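Local coordinates for methylmalonyl-CoA carboxyltransferase 12S subunit (Propionibacterium freudenreichii, PDB 1ON3), which transfers the carboxyl group of methylmalonyl-CoA to the biotin of the 1.3S subunit, as the hexameric core of the transcarboxylase multienzyme complex, at residues E[171-176]-E[191-196]; E[83-88]-E[98-103]; E[93-98]-E[130-135]. All blocks are in the same frame, centred on the assembly; numbering follows the deposited sequence.

Interaction 1 (E[171-176]-E[191-196])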
ATOM      1  N   ILE E 171       3.449 -19.008  23.831  1.00  7.88           N
ATOM      2  CA  ILE E 171       3.784 -19.371  25.202  1.00 10.30           C
ATOM      3  C   ILE E 171       4.242 -20.833  25.291  1.00 11.92           C
ATOM      4  O   ILE E 171       3.539 -21.749  24.864  1.00 13.99           O
ATOM      5  CB  ILE E 171       2.550 -19.159  26.121  1.00 11.90           C
ATOM      6  CG1 ILE E 171       2.164 -17.675  26.109  1.00 11.29           C
ATOM      7  CG2 ILE E 171       2.844 -19.618  27.553  1.00 11.93           C
ATOM      8  CD1 ILE E 171       0.801 -17.368  26.766  1.00 12.80           C
ATOM      9  N   ALA E 172       5.427 -21.042  25.842  1.00 13.37           N
ATOM     10  CA  ALA E 172       5.943 -22.388  25.988  1.00 11.36           C
ATOM     11  C   ALA E 172       5.885 -22.792  27.452  1.00 13.32           C
ATOM     12  O   ALA E 172       6.218 -21.999  28.338  1.00 14.14           O
ATOM     13  CB  ALA E 172       7.370 -22.447  25.494  1.00  9.13           C
ATOM     14  N   ILE E 173       5.444 -24.016  27.708  1.00  8.62           N
ATOM     15  CA  ILE E 173       5.411 -24.532  29.076  1.00 12.74           C
ATOM     16  C   ILE E 173       6.242 -25.812  29.076  1.00 13.36           C
ATOM     17  O   ILE E 173       5.860 -26.797  28.441  1.00 12.42           O
ATOM     18  CB  ILE E 173       3.970 -24.880  29.548  1.00 13.41           C
ATOM     19  CG1 ILE E 173       3.060 -23.657  29.458  1.00 13.12           C
ATOM     20  CG2 ILE E 173       3.998 -25.356  30.994  1.00 12.62           C
ATOM     21  CD1 ILE E 173       2.153 -23.667  28.238  1.00 17.29           C
ATOM     22  N   ILE E 174       7.392 -25.782  29.748  1.00 11.88           N
ATOM     23  CA  ILE E 174       8.259 -26.952  29.829  1.00 12.94           C
ATOM     24  C   ILE E 174       7.807 -27.690  31.076  1.00 13.39           C
ATOM     25  O   ILE E 174       7.959 -27.180  32.193  1.00 11.80           O
ATOM     26  CB  ILE E 174       9.754 -26.586  30.017  1.00 12.54           C
ATOM     27  CG1 ILE E 174      10.127 -25.350  29.201  1.00 10.92           C
ATOM     28  CG2 ILE E 174      10.614 -27.802  29.624  1.00 15.55           C
ATOM     29  CD1 ILE E 174       9.958 -25.487  27.733  1.00  9.66           C
ATOM     30  N   ALA E 175       7.266 -28.891  30.891  1.00 13.06           N
ATOM     31  CA  ALA E 175       6.735 -29.658  32.012  1.00 15.64           C
ATOM     32  C   ALA E 175       7.329 -31.056  32.145  1.00 13.05           C
ATOM     33  O   ALA E 175       6.723 -31.944  32.752  1.00 14.02           O
ATOM     34  CB  ALA E 175       5.216 -29.746  31.881  1.00 14.77           C
ATOM     35  N   GLY E 176       8.509 -31.226  31.572  1.00 12.54           N
ATOM     36  CA  GLY E 176       9.217 -32.489  31.623  1.00 14.14           C
ATOM     37  C   GLY E 176      10.566 -32.230  30.994  1.00 14.64           C
ATOM     38  O   GLY E 176      11.037 -31.081  30.990  1.00 15.03           O
ATOM     39  N   PHE E 191       7.366 -16.410  25.821  1.00  7.86           N
ATOM     40  CA  PHE E 191       7.528 -16.677  27.241  1.00  7.82           C
ATOM     41  C   PHE E 191       7.681 -18.145  27.550  1.00 10.53           C
ATOM     42  O   PHE E 191       6.943 -18.971  27.017  1.00 10.19           O
ATOM     43  CB  PHE E 191       6.329 -16.168  28.037  1.00  9.75           C
ATOM     44  CG  PHE E 191       6.121 -14.694  27.925  1.00  9.09           C
ATOM     45  CD1 PHE E 191       5.263 -14.169  26.966  1.00 12.24           C
ATOM     46  CD2 PHE E 191       6.828 -13.830  28.739  1.00  7.99           C
ATOM     47  CE1 PHE E 191       5.113 -12.780  26.820  1.00 13.19           C
ATOM     48  CE2 PHE E 191       6.691 -12.452  28.601  1.00  6.39           C
ATOM     49  CZ  PHE E 191       5.831 -11.929  27.639  1.00 12.67           C
ATOM     50  N   ILE E 192       8.640 -18.465  28.416  1.00 10.36           N
ATOM     51  CA  ILE E 192       8.831 -19.848  28.837  1.00 10.28           C
ATOM     52  C   ILE E 192       8.442 -20.010  30.304  1.00 14.65           C
ATOM     53  O   ILE E 192       8.987 -19.313  31.163  1.00 14.41           O
ATOM     54  CB  ILE E 192      10.297 -20.313  28.709  1.00  9.48           C
ATOM     55  CG1 ILE E 192      10.737 -20.280  27.243  1.00 10.72           C
ATOM     56  CG2 ILE E 192      10.427 -21.736  29.276  1.00 11.63           C
ATOM     57  CD1 ILE E 192      12.234 -20.585  27.055  1.00 10.14           C
ATOM     58  N   ILE E 193       7.488 -20.908  30.575  1.00 10.54           N
ATOM     59  CA  ILE E 193       7.055 -21.226  31.937  1.00 12.63           C
ATOM     60  C   ILE E 193       7.622 -22.619  32.143  1.00 10.71           C
ATOM     61  O   ILE E 193       7.334 -23.516  31.359  1.00 15.53           O
ATOM     62  CB  ILE E 193       5.521 -21.327  32.073  1.00  9.48           C
ATOM     63  CG1 ILE E 193       4.879 -19.970  31.781  1.00  9.58           C
ATOM     64  CG2 ILE E 193       5.150 -21.754  33.486  1.00  9.19           C
ATOM     65  CD1 ILE E 193       3.396 -20.087  31.446  1.00 11.28           C
ATOM     66  N   MET E 194       8.422 -22.792  33.188  1.00  9.43           N
ATOM     67  CA  MET E 194       9.069 -24.068  33.463  1.00 12.87           C
ATOM     68  C   MET E 194       8.700 -24.590  34.850  1.00 13.43           C
ATOM     69  O   MET E 194       8.830 -23.863  35.834  1.00 14.20           O
ATOM     70  CB  MET E 194      10.581 -23.855  33.363  1.00 16.09           C
ATOM     71  CG  MET E 194      11.389 -25.071  33.088  1.00 19.44           C
ATOM     72  SD  MET E 194      13.103 -24.654  32.687  1.00 16.18           S
ATOM     73  CE  MET E 194      13.815 -26.274  33.041  1.00 16.84           C
ATOM     74  N   THR E 195       8.250 -25.846  34.941  1.00 13.75           N
ATOM     75  CA  THR E 195       7.887 -26.409  36.244  1.00 10.73           C
ATOM     76  C   THR E 195       9.133 -26.946  36.942  1.00 14.04           C
ATOM     77  O   THR E 195      10.186 -27.108  36.313  1.00 13.94           O
ATOM     78  CB  THR E 195       6.902 -27.577  36.123  1.00 13.84           C
ATOM     79  OG1 THR E 195       7.591 -28.715  35.591  1.00 11.51           O
ATOM     80  CG2 THR E 195       5.732 -27.207  35.221  1.00 11.52           C
ATOM     81  N   LYS E 196       9.015 -27.234  38.237  1.00 12.95           N
ATOM     82  CA  LYS E 196      10.161 -27.746  38.984  1.00 16.92           C
ATOM     83  C   LYS E 196      10.457 -29.218  38.685  1.00 16.69           C
ATOM     84  O   LYS E 196      11.423 -29.786  39.192  1.00 20.89           O
ATOM     85  CB  LYS E 196       9.969 -27.499  40.488  1.00 16.74           C
ATOM     86  CG  LYS E 196      10.167 -26.029  40.818  1.00 23.72           C
ATOM     87  CD  LYS E 196      10.124 -25.718  42.298  1.00 29.26           C
ATOM     88  CE  LYS E 196      10.517 -24.253  42.518  1.00 34.18           C
ATOM     89  NZ  LYS E 196      10.509 -23.854  43.948  1.00 38.31           N
TER
HETATM   90  O   HOH W   1       5.762 -30.768  35.163  1.00 14.17           O
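Four backbone hydrogen bonds join Ala172 and Ile174 to Phe191, Ile193 and Thr195. Ala172 N donates to Phe191 O and Ile193 N to Ala172 O, each at 2.8 Å. Ile174 N then donates to Ile193 O, and Thr195 N closes the series on Ile174 O. CA-H...O contacts reinforce the pattern; Ile173 CA lies 3.2 Å from Ile193 O.

A water links Ala175 and Thr195. It lies within hydrogen-bonding distance of Ala175 O and Thr195 OG1, both at 2.8 Å. The Thr195 hydroxyl stands between the backbone N and the carbonyl carbon (chi1 72°), and it is also hydrogen-bonded to Lys197 N. Thr195 CG2 lies 4.2 Å from Ala175 CB. A valine in place of Thr195 would probably cost the water its hydroxyl partner and leave Lys197 N without this bond.

The rest is apolar packing on both faces of the sheet. On one face, Ile193 CD1 touches both Ile171 CG2 and Ile173 CG1. The Ile193 and Ile173 side chains run side by side, while Ile171 meets Ile193 at a slant. On the other face, Ile174 CG1 lies 3.6 Å from Ile192 CG2. Ile174 CB also rests 3.8 Å from Met194 CG, whose chain is extended.

Strand 133-139 flanks 171-175 on its other side, and helix 241-253 covers the face of Ile171 and Phe191. This is the parallel part of the central sheet of a crotonase-like carboxyltransferase domain.

Interaction 2 (E[83-88]-E[98-103])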
ATOM      1  N   ASP E  83       1.484 -39.720  17.169  1.00 11.35           N
ATOM      2  CA  ASP E  83       2.919 -39.506  16.981  1.00 12.46           C
ATOM      3  C   ASP E  83       3.522 -38.747  18.166  1.00 11.50           C
ATOM      4  O   ASP E  83       4.532 -38.048  18.036  1.00 16.17           O
ATOM      5  CB  ASP E  83       3.298 -38.784  15.685  1.00 13.49           C
ATOM      6  CG  ASP E  83       4.692 -39.183  15.235  1.00 15.46           C
ATOM      7  OD1 ASP E  83       5.426 -38.409  14.587  1.00 15.89           O
ATOM      8  OD2 ASP E  83       5.053 -40.326  15.566  1.00 15.19           O
ATOM      9  N   GLY E  84       2.897 -38.902  19.327  1.00 11.81           N
ATOM     10  CA  GLY E  84       3.408 -38.277  20.527  1.00 15.22           C
ATOM     11  C   GLY E  84       3.041 -36.832  20.816  1.00 16.96           C
ATOM     12  O   GLY E  84       3.621 -36.250  21.722  1.00 12.23           O
ATOM     13  N   VAL E  85       2.123 -36.232  20.057  1.00 13.92           N
ATOM     14  CA  VAL E  85       1.715 -34.857  20.360  1.00 11.13           C
ATOM     15  C   VAL E  85       0.215 -34.675  20.123  1.00 14.35           C
ATOM     16  O   VAL E  85      -0.346 -35.191  19.150  1.00 14.95           O
ATOM     17  CB  VAL E  85       2.507 -33.814  19.525  1.00 12.22           C
ATOM     18  CG1 VAL E  85       1.990 -33.778  18.080  1.00  8.71           C
ATOM     19  CG2 VAL E  85       2.386 -32.418  20.179  1.00  8.29           C
ATOM     20  N   VAL E  86      -0.442 -33.974  21.041  1.00 12.73           N
ATOM     21  CA  VAL E  86      -1.880 -33.721  20.936  1.00 13.45           C
ATOM     22  C   VAL E  86      -2.008 -32.267  20.521  1.00 14.13           C
ATOM     23  O   VAL E  86      -1.543 -31.379  21.232  1.00 12.23           O
ATOM     24  CB  VAL E  86      -2.591 -33.955  22.287  1.00 11.84           C
ATOM     25  CG1 VAL E  86      -4.106 -33.798  22.114  1.00 11.34           C
ATOM     26  CG2 VAL E  86      -2.264 -35.355  22.806  1.00 13.61           C
ATOM     27  N   THR E  87      -2.632 -32.038  19.369  1.00 13.41           N
ATOM     28  CA  THR E  87      -2.773 -30.702  18.808  1.00 10.17           C
ATOM     29  C   THR E  87      -4.209 -30.333  18.448  1.00 17.22           C
ATOM     30  O   THR E  87      -5.009 -31.179  18.033  1.00 14.31           O
ATOM     31  CB  THR E  87      -1.936 -30.576  17.532  1.00 15.08           C
ATOM     32  OG1 THR E  87      -2.392 -31.541  16.580  1.00 12.13           O
ATOM     33  CG2 THR E  87      -0.447 -30.829  17.819  1.00 10.69           C
ATOM     34  N   GLY E  88      -4.534 -29.054  18.588  1.00 15.26           N
ATOM     35  CA  GLY E  88      -5.878 -28.637  18.251  1.00 17.06           C
ATOM     36  C   GLY E  88      -6.188 -27.200  18.589  1.00 16.71           C
ATOM     37  O   GLY E  88      -5.290 -26.397  18.857  1.00 14.24           O
ATOM     38  N   HIS E  98      -4.837 -21.948  19.883  1.00  9.76           N
ATOM     39  CA  HIS E  98      -4.363 -23.191  19.282  1.00  9.56           C
ATOM     40  C   HIS E  98      -3.287 -23.697  20.240  1.00 13.74           C
ATOM     41  O   HIS E  98      -2.555 -22.899  20.832  1.00 10.98           O
ATOM     42  CB  HIS E  98      -3.786 -22.956  17.886  1.00 12.65           C
ATOM     43  CG  HIS E  98      -4.838 -22.715  16.851  1.00 16.11           C
ATOM     44  ND1 HIS E  98      -5.472 -21.497  16.699  1.00 15.03           N
ATOM     45  CD2 HIS E  98      -5.428 -23.560  15.974  1.00 14.32           C
ATOM     46  CE1 HIS E  98      -6.409 -21.607  15.771  1.00 18.55           C
ATOM     47  NE2 HIS E  98      -6.404 -22.851  15.318  1.00 13.51           N
ATOM     48  N   ALA E  99      -3.182 -25.012  20.398  1.00 12.06           N
ATOM     49  CA  ALA E  99      -2.220 -25.562  21.354  1.00  8.10           C
ATOM     50  C   ALA E  99      -1.677 -26.924  20.955  1.00 12.81           C
ATOM     51  O   ALA E  99      -2.287 -27.637  20.153  1.00 13.15           O
ATOM     52  CB  ALA E  99      -2.883 -25.666  22.727  1.00 10.98           C
ATOM     53  N   ALA E 100      -0.519 -27.264  21.518  1.00 11.11           N
ATOM     54  CA  ALA E 100       0.124 -28.551  21.278  1.00 11.08           C
ATOM     55  C   ALA E 100       0.570 -29.068  22.639  1.00 14.99           C
ATOM     56  O   ALA E 100       0.928 -28.289  23.529  1.00 12.29           O
ATOM     57  CB  ALA E 100       1.320 -28.390  20.359  1.00  8.26           C
ATOM     58  N   SER E 101       0.556 -30.382  22.815  1.00 10.38           N
ATOM     59  CA  SER E 101       0.941 -30.937  24.107  1.00 10.17           C
ATOM     60  C   SER E 101       1.654 -32.258  23.855  1.00 10.08           C
ATOM     61  O   SER E 101       1.044 -33.209  23.371  1.00 14.39           O
ATOM     62  CB  SER E 101      -0.318 -31.135  24.962  1.00 10.58           C
ATOM     63  OG  SER E 101      -0.018 -31.476  26.301  1.00 12.26           O
ATOM     64  N   GLN E 102       2.947 -32.300  24.156  1.00 12.87           N
ATOM     65  CA  GLN E 102       3.739 -33.511  23.941  1.00 14.91           C
ATOM     66  C   GLN E 102       3.397 -34.591  24.946  1.00 17.04           C
ATOM     67  O   GLN E 102       3.172 -34.318  26.132  1.00 15.20           O
ATOM     68  CB  GLN E 102       5.240 -33.196  24.007  1.00 11.68           C
ATOM     69  CG  GLN E 102       5.751 -32.473  22.771  1.00 18.62           C
ATOM     70  CD  GLN E 102       7.242 -32.192  22.815  1.00 20.95           C
ATOM     71  OE1 GLN E 102       7.750 -31.679  23.807  1.00 13.78           O
ATOM     72  NE2 GLN E 102       7.945 -32.509  21.729  1.00 14.70           N
ATOM     73  N   ASP E 103       3.378 -35.828  24.453  1.00 16.74           N
ATOM     74  CA  ASP E 103       3.042 -36.981  25.268  1.00 14.49           C
ATOM     75  C   ASP E 103       4.300 -37.799  25.538  1.00 17.37           C
ATOM     76  O   ASP E 103       4.727 -38.613  24.708  1.00 14.53           O
ATOM     77  CB  ASP E 103       2.003 -37.838  24.541  1.00 13.90           C
ATOM     78  CG  ASP E 103       1.475 -38.962  25.400  1.00 17.72           C
ATOM     79  OD1 ASP E 103       2.010 -39.168  26.506  1.00 18.39           O
ATOM     80  OD2 ASP E 103       0.525 -39.643  24.967  1.00 17.74           O
TER
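Val86 and Ser101 form a hydrogen-bonded pair of an antiparallel beta hairpin. Val86 N gives to Ser101 O at 2.9 Å in a nearly straight bond, while the return bond from Ser101 N to Val86 O is more bent (131°). Gly88 and Ala99 form a second such pair, at 3.1 Å from Gly88 N to Ala99 O and 3.0 Å from Ala99 N to Gly88 O. A fifth backbone bond runs from Asp103 N to Gly84 O, at 2.8 Å. CA-H...O contacts lie between them.

Ala100 CB touches two methyls of the facing strand, Thr87 CG2 at 3.9 Å and Val85 CG2 at 4.2 Å. With CG2 anti to the backbone N, Val85 also lays this methyl against Ser101 O, at 3.6 Å. Asp103 CB lies 3.6 Å from Gly84 O; its OD1 is hydrogen-bonded to Thr105 OG1.

On the Val85 and Thr87 face lies helix 113-129, where Gln115 bonds Gln102 NE2. Gln102 OE1 takes Asp138 N from strand 133-139. Helix 46-53 covers the face of Val86 and Ser101, and Ala46 O receives the Ser101 hydroxyl. Strand 60-62 borders the hairpin beside Thr87.

Interaction 3 (E[93-98]-E[130-135])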
ATOM      1  N   LEU E  93     -11.174 -18.808  28.549  1.00 17.51           N
ATOM      2  CA  LEU E  93     -12.065 -17.727  28.943  1.00 17.44           C
ATOM      3  C   LEU E  93     -12.745 -17.187  27.688  1.00 17.79           C
ATOM      4  O   LEU E  93     -12.853 -15.982  27.489  1.00 19.54           O
ATOM      5  CB  LEU E  93     -11.291 -16.627  29.680  1.00 19.61           C
ATOM      6  CG  LEU E  93     -11.323 -16.762  31.209  1.00 20.16           C
ATOM      7  CD1 LEU E  93     -10.846 -18.139  31.631  1.00 27.44           C
ATOM      8  CD2 LEU E  93     -10.459 -15.680  31.845  1.00 25.31           C
ATOM      9  N   GLY E  94     -13.179 -18.105  26.827  1.00 17.08           N
ATOM     10  CA  GLY E  94     -13.860 -17.722  25.601  1.00 18.38           C
ATOM     11  C   GLY E  94     -12.978 -17.314  24.435  1.00 15.28           C
ATOM     12  O   GLY E  94     -13.447 -17.262  23.302  1.00 14.72           O
ATOM     13  N   ARG E  95     -11.704 -17.033  24.705  1.00 15.38           N
ATOM     14  CA  ARG E  95     -10.764 -16.616  23.664  1.00 12.73           C
ATOM     15  C   ARG E  95     -10.223 -17.793  22.880  1.00 14.68           C
ATOM     16  O   ARG E  95      -9.680 -18.735  23.452  1.00 14.11           O
ATOM     17  CB  ARG E  95      -9.581 -15.859  24.279  1.00 11.00           C
ATOM     18  CG  ARG E  95      -9.969 -14.568  24.986  1.00 14.10           C
ATOM     19  CD  ARG E  95      -8.787 -13.974  25.742  1.00 19.58           C
ATOM     20  NE  ARG E  95      -7.635 -13.797  24.865  1.00 18.03           N
ATOM     21  CZ  ARG E  95      -6.467 -13.297  25.244  1.00 12.82           C
ATOM     22  NH1 ARG E  95      -6.281 -12.912  26.507  1.00  7.47           N
ATOM     23  NH2 ARG E  95      -5.492 -13.170  24.345  1.00 10.47           N
ATOM     24  N   PRO E  96     -10.356 -17.753  21.553  1.00 13.14           N
ATOM     25  CA  PRO E  96      -9.858 -18.843  20.709  1.00 13.85           C
ATOM     26  C   PRO E  96      -8.334 -18.956  20.800  1.00 14.55           C
ATOM     27  O   PRO E  96      -7.627 -17.939  20.771  1.00 13.82           O
ATOM     28  CB  PRO E  96     -10.296 -18.411  19.302  1.00 14.72           C
ATOM     29  CG  PRO E  96     -11.515 -17.546  19.570  1.00 15.20           C
ATOM     30  CD  PRO E  96     -11.055 -16.738  20.747  1.00 15.15           C
ATOM     31  N   VAL E  97      -7.833 -20.184  20.916  1.00 12.20           N
ATOM     32  CA  VAL E  97      -6.394 -20.432  20.949  1.00 10.35           C
ATOM     33  C   VAL E  97      -6.102 -21.748  20.243  1.00 12.80           C
ATOM     34  O   VAL E  97      -7.012 -22.545  20.014  1.00 13.61           O
ATOM     35  CB  VAL E  97      -5.818 -20.561  22.400  1.00 10.38           C
ATOM     36  CG1 VAL E  97      -5.959 -19.249  23.164  1.00  7.41           C
ATOM     37  CG2 VAL E  97      -6.494 -21.715  23.143  1.00 11.57           C
ATOM     38  N   HIS E  98      -4.837 -21.948  19.883  1.00  9.76           N
ATOM     39  CA  HIS E  98      -4.363 -23.191  19.282  1.00  9.56           C
ATOM     40  C   HIS E  98      -3.287 -23.697  20.240  1.00 13.74           C
ATOM     41  O   HIS E  98      -2.555 -22.899  20.832  1.00 10.98           O
ATOM     42  CB  HIS E  98      -3.786 -22.956  17.886  1.00 12.65           C
ATOM     43  CG  HIS E  98      -4.838 -22.715  16.851  1.00 16.11           C
ATOM     44  ND1 HIS E  98      -5.472 -21.497  16.699  1.00 15.03           N
ATOM     45  CD2 HIS E  98      -5.428 -23.560  15.974  1.00 14.32           C
ATOM     46  CE1 HIS E  98      -6.409 -21.607  15.771  1.00 18.55           C
ATOM     47  NE2 HIS E  98      -6.404 -22.851  15.318  1.00 13.51           N
ATOM     48  N   GLY E 130      -5.197 -15.798  13.430  1.00 11.64           N
ATOM     49  CA  GLY E 130      -4.801 -14.764  14.375  1.00 10.21           C
ATOM     50  C   GLY E 130      -5.012 -15.081  15.850  1.00 11.24           C
ATOM     51  O   GLY E 130      -5.470 -14.225  16.617  1.00 13.26           O
ATOM     52  N   THR E 131      -4.678 -16.292  16.279  1.00  9.31           N
ATOM     53  CA  THR E 131      -4.855 -16.611  17.690  1.00 10.70           C
ATOM     54  C   THR E 131      -3.547 -16.971  18.376  1.00 10.39           C
ATOM     55  O   THR E 131      -2.543 -17.306  17.725  1.00 10.46           O
ATOM     56  CB  THR E 131      -5.793 -17.822  17.930  1.00 18.68           C
ATOM     57  OG1 THR E 131      -5.030 -19.032  17.780  1.00 18.11           O
ATOM     58  CG2 THR E 131      -6.970 -17.821  16.940  1.00 15.55           C
ATOM     59  N   PRO E 132      -3.543 -16.907  19.709  1.00 10.57           N
ATOM     60  CA  PRO E 132      -2.345 -17.252  20.471  1.00 11.57           C
ATOM     61  C   PRO E 132      -2.040 -18.744  20.265  1.00 15.87           C
ATOM     62  O   PRO E 132      -2.931 -19.532  19.912  1.00 11.80           O
ATOM     63  CB  PRO E 132      -2.766 -16.977  21.906  1.00 14.02           C
ATOM     64  CG  PRO E 132      -3.684 -15.807  21.762  1.00 15.43           C
ATOM     65  CD  PRO E 132      -4.509 -16.165  20.547  1.00 12.43           C
ATOM     66  N   PHE E 133      -0.781 -19.114  20.484  1.00  8.93           N
ATOM     67  CA  PHE E 133      -0.326 -20.502  20.371  1.00  8.94           C
ATOM     68  C   PHE E 133       0.381 -20.899  21.668  1.00 10.14           C
ATOM     69  O   PHE E 133       1.327 -20.229  22.091  1.00  9.21           O
ATOM     70  CB  PHE E 133       0.662 -20.664  19.218  1.00  8.78           C
ATOM     71  CG  PHE E 133       1.288 -22.019  19.165  1.00 12.07           C
ATOM     72  CD1 PHE E 133       2.651 -22.186  19.396  1.00 16.43           C
ATOM     73  CD2 PHE E 133       0.512 -23.138  18.924  1.00 11.02           C
ATOM     74  CE1 PHE E 133       3.226 -23.465  19.389  1.00 16.68           C
ATOM     75  CE2 PHE E 133       1.077 -24.417  18.919  1.00 15.56           C
ATOM     76  CZ  PHE E 133       2.436 -24.573  19.154  1.00 16.51           C
ATOM     77  N   LEU E 134      -0.070 -21.988  22.286  1.00  6.54           N
ATOM     78  CA  LEU E 134       0.512 -22.480  23.538  1.00  9.64           C
ATOM     79  C   LEU E 134       1.017 -23.909  23.310  1.00 11.95           C
ATOM     80  O   LEU E 134       0.372 -24.702  22.631  1.00 12.66           O
ATOM     81  CB  LEU E 134      -0.523 -22.438  24.669  1.00 12.21           C
ATOM     82  CG  LEU E 134      -1.010 -21.012  24.998  1.00 14.93           C
ATOM     83  CD1 LEU E 134      -2.361 -20.783  24.331  1.00 18.28           C
ATOM     84  CD2 LEU E 134      -1.129 -20.813  26.500  1.00 11.46           C
ATOM     85  N   PHE E 135       2.169 -24.227  23.886  1.00 10.21           N
ATOM     86  CA  PHE E 135       2.796 -25.530  23.683  1.00 13.79           C
ATOM     87  C   PHE E 135       3.396 -26.110  24.975  1.00 12.55           C
ATOM     88  O   PHE E 135       4.253 -25.488  25.590  1.00 11.16           O
ATOM     89  CB  PHE E 135       3.895 -25.336  22.623  1.00 12.34           C
ATOM     90  CG  PHE E 135       4.476 -26.610  22.055  1.00 14.70           C
ATOM     91  CD1 PHE E 135       5.214 -26.554  20.881  1.00 11.89           C
ATOM     92  CD2 PHE E 135       4.336 -27.839  22.699  1.00 15.81           C
ATOM     93  CE1 PHE E 135       5.814 -27.705  20.349  1.00 14.85           C
ATOM     94  CE2 PHE E 135       4.934 -28.999  22.172  1.00 17.60           C
ATOM     95  CZ  PHE E 135       5.673 -28.924  20.995  1.00 12.81           C
TER
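The torsions of His98 and Thr131 bring their polar atoms together. The imidazole lies beside its own backbone N (chi1 -75°), and a chi2 of 79° turns ND1 to Thr131. There the hydroxyl stands between the backbone N and the carbonyl carbon (chi1 83°). Thr131 OG1 comes to the edge of the ring, near its plane, 2.7 Å from His98 ND1. The hydrogen bond is nearly straight, and either atom could be the donor. This bond probably limits rotation of the imidazole about chi2.

Backbone bonds continue from the same place. His98 N donates to Pro132 O at 3.1 Å. Leu134 N donates to His98 O at 3.0 Å. Phe133 CA adds a CA-H...O contact of 3.3 Å to that same oxygen. His98 and Phe133 thus form a parallel bridge, where the two strands come together.

Apolar contacts are made by Val97, with Pro132 and Leu134. Val97 CG1 meets Pro132 CB at 4.1 Å, the two side chains crossing at about a right angle. Leu134 CD1 rests 4.0 Å from Val97 CB. Nearer the hairpin turn, Pro96 O lies 3.4 Å from Thr131 CB and is also bonded by Gln257 NE2.

Gly130 ends helix 113-129 in a Schellman motif, and the chain then enters strand 133-139. The contact closes a beta-alpha-beta unit, with His98 packed on Thr129 of that helix and strand 170-175 beyond Phe133.

How the interactions relate
From the N terminus, the chain first runs out along strand 85-92 and returns along 95-102, and interaction 2 closes this hairpin. Interaction 3 begins at the start of the returning strand. Its loop runs through helix 113-129 to strand 133-139, so interactions 2 and 3 cross along the sequence and share His98. Ala100 N also bonds Leu134 O between them. Interaction 1 follows in series, joining strands 170-175 and 191-195. It meets interaction 3 through backbone bonds between Phe135 and both Ile171 and Ile173. Interactions 1 and 2 do not touch; their nearest atoms are about 7 Å apart. Together the three contacts join an antiparallel hairpin to the parallel strands of one sheet.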